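Local atomic coordinates of ASCH domain (Vibrio cholerae TMA 21, PDB entry 3S9X), a protein that is of unknown function but belongs to the PUA-like ASCH family and may bind RNA. Residues 34-39 against 83-88; 91-96 against 152-157. All coordinates share one frame; numbering follows the deposited sequence. Where two conformers were deposited one is given.

Overall arrangement
Both contacts reach the same mixed sheet, at different depths. Contact 1 lies at the surface. There the chain leaving the edge strand 32-35 meets the turn that joins strands 79-83 and 89-102. Contact 2 is partly buried and pairs strand 89-102 with strand 148-158 inside the sheet. Their chemistry differs accordingly. Contact 1 has a single direct hydrogen bond between its segments, a bridging water and an aromatic pair. Contact 2 has a ladder of backbone bonds and an apolar face. The two meet at Phe37, whose CZ packs on CD1 of Ile93 at 3.9 Å and on CZ of Phe154 at 4.1 Å.

Contact 1. Residues 34-39 against 83-88; sequences ADYFCA and TNWDGK
Tyr36 and Trp85 lie side by side and point the same way. The Tyr36 ring and the Trp85 six-membered ring meet obliquely, planes at 45° and centroids 4.8 Å apart. CE3 of Trp85 lies over one face of the phenol near its rim, and its CZ3 comes 3.4 Å from Tyr36 OH. The Trp85 side chain starts out away from residues 34-39. With CG trans to the backbone N (chi1 -179°), its indole nevertheless reaches the tyrosine. CB of Tyr36 rests 3.3 Å from Thr83 O.

Thr83 belongs to the parallel pairing of strands 32-35 and 79-83, and its N donates to Asp35 O at 3.0 Å. A water carries the link one step further, accepting from Phe37 N and donating to Thr83 O. Residues 84-87 then form a type I beta turn leading into strand 89-102. Thr83 has OG1 between its own N and carbonyl carbon (chi1 75°), near the plane of the Tyr36 ring at its edge. This hydroxyl donates to Asn84 O at 2.9 Å, in the carbonyl plane and on a lone pair. Asn84 O also accepts from Gly87 N. Asn84 OD1 takes the N-H of Lys88, and Asn45 OD1 of helix 41-52 accepts from Trp85 N.

Contact 2. Residues 91-96 against 152-157; sequences CIIEIT and EHFKVV
Ile93 and Phe154 form the tight part of this contact. CD1 of Ile93 sits over the centre of the Phe154 ring, 3.7 Å from the centroid and 12° off the normal, a CH-pi contact. Phe154 CG (chi1 53°) and Ile93 CG1 (chi1 63°) each sit between the backbone N and the carbonyl carbon. This brings the isoleucine tip over the ring face. On the same side, Ile93 CG2 meets Val156 CG2 at 4.0 Å. Helix 41-52 covers this side through Ile51, which touches Cys91, Ile93 and Val156. Ile95 lies there too.

The other face is apolar at Ile92 and Val157, under Phe13 and Tyr17 of helix 8-19, but loosens and opens to solvent toward Lys155 and Thr96. Glu94 and Lys155 run side by side, but OE1 and NZ stay 4.8 Å apart. A water joins them, donating to Glu94 OE1 and accepting from Lys155 NZ. Glu94 OE1 is also hydrogen-bonded to Tyr29 OH. The Val157 and Glu94 side chains cross at about a right angle, with Val157 CG1 against Glu94 CB and OE1. CG2 of Thr96 meets CG of Lys155 at 3.8 Å.

Between the two faces runs the backbone ladder. Glu94 and Lys155 bond reciprocally, and Glu94 N reaches Lys155 O at 2.9 Å. Val157 N donates to Ile92 O at 2.9 Å. Thr96 N reaches His153 O at 2.8 Å. Ile93 with Val156 and Ile95 with Phe154 are the non-hydrogen-bonded pairs. Such a twisted antiparallel pair, within a mixed sheet with helices packed on both faces, is consistent with the PUA-like fold of ASCH domains.

Contact 1. Residues 34-39 against 83-88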
loop_
_atom_site.group_PDB
_atom_site.type_symbol
_atom_site.label_atom_id
_atom_site.label_comp_id
_atom_site.label_asym_id
_atom_site.label_seq_id
_atom_site.Cartn_x
_atom_site.Cartn_y
_atom_site.Cartn_z
ATOM N N ALA A 34 -5.942 8.251 -0.202
ATOM C CA ALA A 34 -4.725 9.061 -0.120
ATOM C C ALA A 34 -4.069 8.762 1.208
ATOM O O ALA A 34 -4.691 8.852 2.241
ATOM C CB ALA A 34 -5.025 10.604 -0.254
ATOM N N ASP A 35 -2.818 8.316 1.193
ATOM C CA ASP A 35 -2.134 7.937 2.441
ATOM C C ASP A 35 -0.631 7.800 2.129
ATOM O O ASP A 35 -0.218 7.663 0.982
ATOM C CB ASP A 35 -2.662 6.545 2.864
ATOM C CG ASP A 35 -3.158 6.434 4.314
ATOM O OD1 ASP A 35 -2.825 5.384 4.945
ATOM O OD2 ASP A 35 -3.939 7.248 4.812
ATOM N N TYR A 36 0.155 7.798 3.194
ATOM C CA TYR A 36 1.515 7.389 3.172
ATOM C C TYR A 36 1.631 5.922 3.519
ATOM O O TYR A 36 0.711 5.333 4.082
ATOM C CB TYR A 36 2.424 8.289 4.053
ATOM C CG TYR A 36 2.065 8.349 5.517
ATOM C CD1 TYR A 36 2.426 7.314 6.387
ATOM C CD2 TYR A 36 1.368 9.414 6.026
ATOM C CE1 TYR A 36 2.059 7.347 7.706
ATOM C CE2 TYR A 36 1.080 9.518 7.388
ATOM C CZ TYR A 36 1.447 8.463 8.219
ATOM O OH TYR A 36 1.136 8.525 9.566
ATOM N N PHE A 37 2.783 5.325 3.189
ATOM C CA PHE A 37 3.118 3.977 3.569
ATOM C C PHE A 37 3.966 4.044 4.841
ATOM O O PHE A 37 4.625 5.064 5.137
ATOM C CB PHE A 37 3.966 3.323 2.470
ATOM C CG PHE A 37 3.148 2.793 1.292
ATOM C CD1 PHE A 37 2.965 1.451 1.145
ATOM C CD2 PHE A 37 2.505 3.629 0.429
ATOM C CE1 PHE A 37 2.219 0.955 0.071
ATOM C CE2 PHE A 37 1.704 3.062 -0.623
ATOM C CZ PHE A 37 1.567 1.761 -0.745
ATOM N N CYS A 38 3.907 2.956 5.622
ATOM C CA CYS A 38 4.707 2.781 6.831
ATOM C C CYS A 38 4.134 3.547 8.025
ATOM O O CYS A 38 3.112 4.246 7.892
ATOM C CB CYS A 38 6.212 3.016 6.626
ATOM S SG CYS A 38 6.867 2.401 5.136
ATOM N N ALA A 39 4.824 3.458 9.164
ATOM C CA ALA A 39 4.364 4.094 10.399
ATOM C C ALA A 39 5.365 5.066 10.979
ATOM O O ALA A 39 5.198 5.508 12.094
ATOM C CB ALA A 39 3.982 2.993 11.450
ATOM N N THR A 83 1.330 9.728 -0.599
ATOM C CA THR A 83 1.936 10.939 -0.073
ATOM C C THR A 83 3.202 10.594 0.723
ATOM O O THR A 83 3.437 9.417 1.086
ATOM C CB THR A 83 0.984 11.698 0.835
ATOM O OG1 THR A 83 0.855 11.067 2.088
ATOM C CG2 THR A 83 -0.433 11.873 0.209
ATOM N N ASN A 84 3.993 11.614 0.985
ATOM C CA ASN A 84 5.001 11.493 1.980
ATOM C C ASN A 84 4.411 11.659 3.365
ATOM O O ASN A 84 3.207 11.749 3.553
ATOM C CB ASN A 84 6.196 12.415 1.672
ATOM C CG ASN A 84 5.911 13.889 1.888
ATOM O OD1 ASN A 84 4.856 14.261 2.435
ATOM N ND2 ASN A 84 6.840 14.716 1.400
ATOM N N TRP A 85 5.267 11.626 4.390
ATOM C CA TRP A 85 4.814 11.720 5.762
ATOM C C TRP A 85 3.935 12.924 6.032
ATOM O O TRP A 85 3.036 12.823 6.867
ATOM C CB TRP A 85 6.061 11.706 6.669
ATOM C CG TRP A 85 5.823 11.780 8.151
ATOM C CD1 TRP A 85 6.053 12.849 8.939
ATOM C CD2 TRP A 85 5.341 10.751 9.019
ATOM N NE1 TRP A 85 5.811 12.535 10.282
ATOM C CE2 TRP A 85 5.376 11.242 10.331
ATOM C CE3 TRP A 85 4.918 9.417 8.799
ATOM C CZ2 TRP A 85 4.986 10.500 11.414
ATOM C CZ3 TRP A 85 4.541 8.662 9.938
ATOM C CH2 TRP A 85 4.634 9.208 11.212
ATOM N N ASP A 86 4.308 14.009 5.389
ATOM C CA ASP A 86 3.662 15.279 5.532
ATOM C C ASP A 86 2.489 15.569 4.588
ATOM O O ASP A 86 1.995 16.692 4.583
ATOM C CB ASP A 86 4.722 16.355 5.472
ATOM C CG ASP A 86 5.476 16.427 6.813
ATOM O OD1 ASP A 86 4.799 16.788 7.841
ATOM O OD2 ASP A 86 6.695 16.263 6.815
ATOM N N GLY A 87 2.064 14.507 3.926
ATOM C CA GLY A 87 0.887 14.609 3.094
ATOM C C GLY A 87 1.094 15.194 1.701
ATOM O O GLY A 87 0.109 15.438 0.999
ATOM N N LYS A 88 2.300 15.517 1.318
ATOM C CA LYS A 88 2.607 15.988 -0.003
ATOM C C LYS A 88 2.418 14.846 -0.985
ATOM O O LYS A 88 3.038 13.818 -0.819
ATOM C CB LYS A 88 4.018 16.543 -0.116
ATOM C CG LYS A 88 4.293 17.116 -1.490
ATOM C CD LYS A 88 5.783 17.555 -1.630
ATOM C CE LYS A 88 6.151 18.009 -3.041
ATOM N NZ LYS A 88 5.090 18.936 -3.629
HETATM O O HOH W 1 4.676 6.930 1.730
#

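Contact 2. Residues 91-96 against 152-157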
loop_
_atom_site.group_PDB
_atom_site.type_symbol
_atom_site.label_atom_id
_atom_site.label_comp_id
_atom_site.label_asym_id
_atom_site.label_seq_id
_atom_site.Cartn_x
_atom_site.Cartn_y
_atom_site.Cartn_z
ATOM N N CYS A 91 3.124 10.359 -5.826
ATOM C CA CYS A 91 2.720 9.626 -7.023
ATOM C C CYS A 91 1.323 9.027 -6.762
ATOM O O CYS A 91 0.795 9.123 -5.694
ATOM C CB CYS A 91 3.755 8.603 -7.438
ATOM S SG CYS A 91 3.994 7.268 -6.274
ATOM N N ILE A 92 0.771 8.440 -7.825
ATOM C CA ILE A 92 -0.485 7.741 -7.719
ATOM C C ILE A 92 -0.232 6.283 -8.189
ATOM O O ILE A 92 0.348 6.100 -9.271
ATOM C CB ILE A 92 -1.647 8.379 -8.537
ATOM C CG1 ILE A 92 -1.768 9.846 -8.169
ATOM C CG2 ILE A 92 -2.967 7.629 -8.322
ATOM C CD1 ILE A 92 -2.862 10.629 -8.881
ATOM N N ILE A 93 -0.740 5.326 -7.423
ATOM C CA ILE A 93 -0.646 3.940 -7.748
ATOM C C ILE A 93 -1.995 3.333 -8.019
ATOM O O ILE A 93 -3.002 3.820 -7.475
ATOM C CB ILE A 93 0.123 3.140 -6.721
ATOM C CG1 ILE A 93 -0.555 3.152 -5.346
ATOM C CG2 ILE A 93 1.597 3.543 -6.636
ATOM C CD1 ILE A 93 0.029 2.301 -4.250
ATOM N N GLU A 94 -2.027 2.280 -8.862
ATOM C CA GLU A 94 -3.252 1.540 -9.197
ATOM C C GLU A 94 -2.957 0.088 -8.796
ATOM O O GLU A 94 -1.937 -0.513 -9.188
ATOM C CB GLU A 94 -3.545 1.570 -10.715
ATOM C CG GLU A 94 -4.837 0.859 -11.055
ATOM C CD GLU A 94 -5.220 1.030 -12.481
ATOM O OE1 GLU A 94 -4.961 2.081 -13.098
ATOM O OE2 GLU A 94 -5.943 0.113 -12.966
ATOM N N ILE A 95 -3.833 -0.471 -7.974
ATOM C CA ILE A 95 -3.740 -1.864 -7.579
ATOM C C ILE A 95 -3.952 -2.784 -8.789
ATOM O O ILE A 95 -4.960 -2.647 -9.471
ATOM C CB ILE A 95 -4.727 -2.180 -6.447
ATOM C CG1 ILE A 95 -4.344 -1.368 -5.194
ATOM C CG2 ILE A 95 -4.772 -3.743 -6.193
ATOM C CD1 ILE A 95 -5.119 -1.652 -3.886
ATOM N N THR A 96 -3.055 -3.763 -8.963
ATOM C CA THR A 96 -3.104 -4.667 -10.090
ATOM C C THR A 96 -3.425 -6.126 -9.698
ATOM O O THR A 96 -3.963 -6.843 -10.518
ATOM C CB THR A 96 -1.787 -4.634 -10.925
ATOM O OG1 THR A 96 -0.772 -4.986 -10.027
ATOM C CG2 THR A 96 -1.539 -3.219 -11.536
ATOM N N GLU A 152 -0.719 -7.120 -1.928
ATOM C CA GLU A 152 -1.168 -6.226 -3.001
ATOM C C GLU A 152 0.000 -5.912 -3.933
ATOM O O GLU A 152 1.132 -5.681 -3.456
ATOM C CB GLU A 152 -1.678 -4.908 -2.435
ATOM C CG GLU A 152 -2.861 -5.060 -1.566
ATOM C CD GLU A 152 -3.199 -3.759 -0.769
ATOM O OE1 GLU A 152 -3.274 -2.726 -1.426
ATOM O OE2 GLU A 152 -3.460 -3.900 0.438
ATOM N N HIS A 153 -0.225 -6.011 -5.233
ATOM C CA HIS A 153 0.714 -5.514 -6.212
ATOM C C HIS A 153 0.115 -4.267 -6.859
ATOM O O HIS A 153 -1.127 -4.155 -6.978
ATOM C CB HIS A 153 1.041 -6.549 -7.251
ATOM C CG HIS A 153 1.892 -7.673 -6.757
ATOM N ND1 HIS A 153 1.432 -8.688 -5.974
ATOM C CD2 HIS A 153 3.187 -7.932 -6.990
ATOM C CE1 HIS A 153 2.428 -9.540 -5.750
ATOM N NE2 HIS A 153 3.512 -9.078 -6.303
ATOM N N PHE A 154 0.948 -3.354 -7.320
ATOM C CA PHE A 154 0.472 -2.102 -7.853
ATOM C C PHE A 154 1.520 -1.508 -8.845
ATOM O O PHE A 154 2.665 -1.951 -8.872
ATOM C CB PHE A 154 0.076 -1.113 -6.740
ATOM C CG PHE A 154 1.160 -0.901 -5.730
ATOM C CD1 PHE A 154 2.306 -0.191 -5.997
ATOM C CD2 PHE A 154 1.038 -1.481 -4.459
ATOM C CE1 PHE A 154 3.273 0.005 -4.976
ATOM C CE2 PHE A 154 1.998 -1.316 -3.492
ATOM C CZ PHE A 154 3.109 -0.535 -3.758
ATOM N N LYS A 155 1.051 -0.490 -9.558
ATOM C CA LYS A 155 1.864 0.198 -10.536
ATOM C C LYS A 155 1.645 1.683 -10.418
ATOM O O LYS A 155 0.535 2.116 -10.128
ATOM C CB LYS A 155 1.568 -0.274 -11.936
ATOM C CG LYS A 155 0.208 0.077 -12.446
ATOM C CD LYS A 155 -0.161 -0.436 -13.833
ATOM C CE LYS A 155 -1.563 -0.085 -14.266
ATOM N NZ LYS A 155 -1.900 -0.672 -15.610
ATOM N N VAL A 156 2.672 2.487 -10.699
ATOM C CA VAL A 156 2.554 3.919 -10.781
ATOM C C VAL A 156 1.781 4.279 -12.062
ATOM O O VAL A 156 2.184 3.816 -13.118
ATOM C CB VAL A 156 3.908 4.630 -10.698
ATOM C CG1 VAL A 156 3.749 6.095 -10.957
ATOM C CG2 VAL A 156 4.519 4.403 -9.300
ATOM N N VAL A 157 0.770 5.162 -11.949
ATOM C CA VAL A 157 0.065 5.719 -13.085
ATOM C C VAL A 157 0.226 7.226 -13.240
ATOM O O VAL A 157 -0.148 7.791 -14.266
ATOM C CB VAL A 157 -1.444 5.304 -13.059
ATOM C CG1 VAL A 157 -1.567 3.759 -13.126
ATOM C CG2 VAL A 157 -2.220 5.914 -11.873
HETATM O O HOH W 2 -4.096 1.607 -15.731
#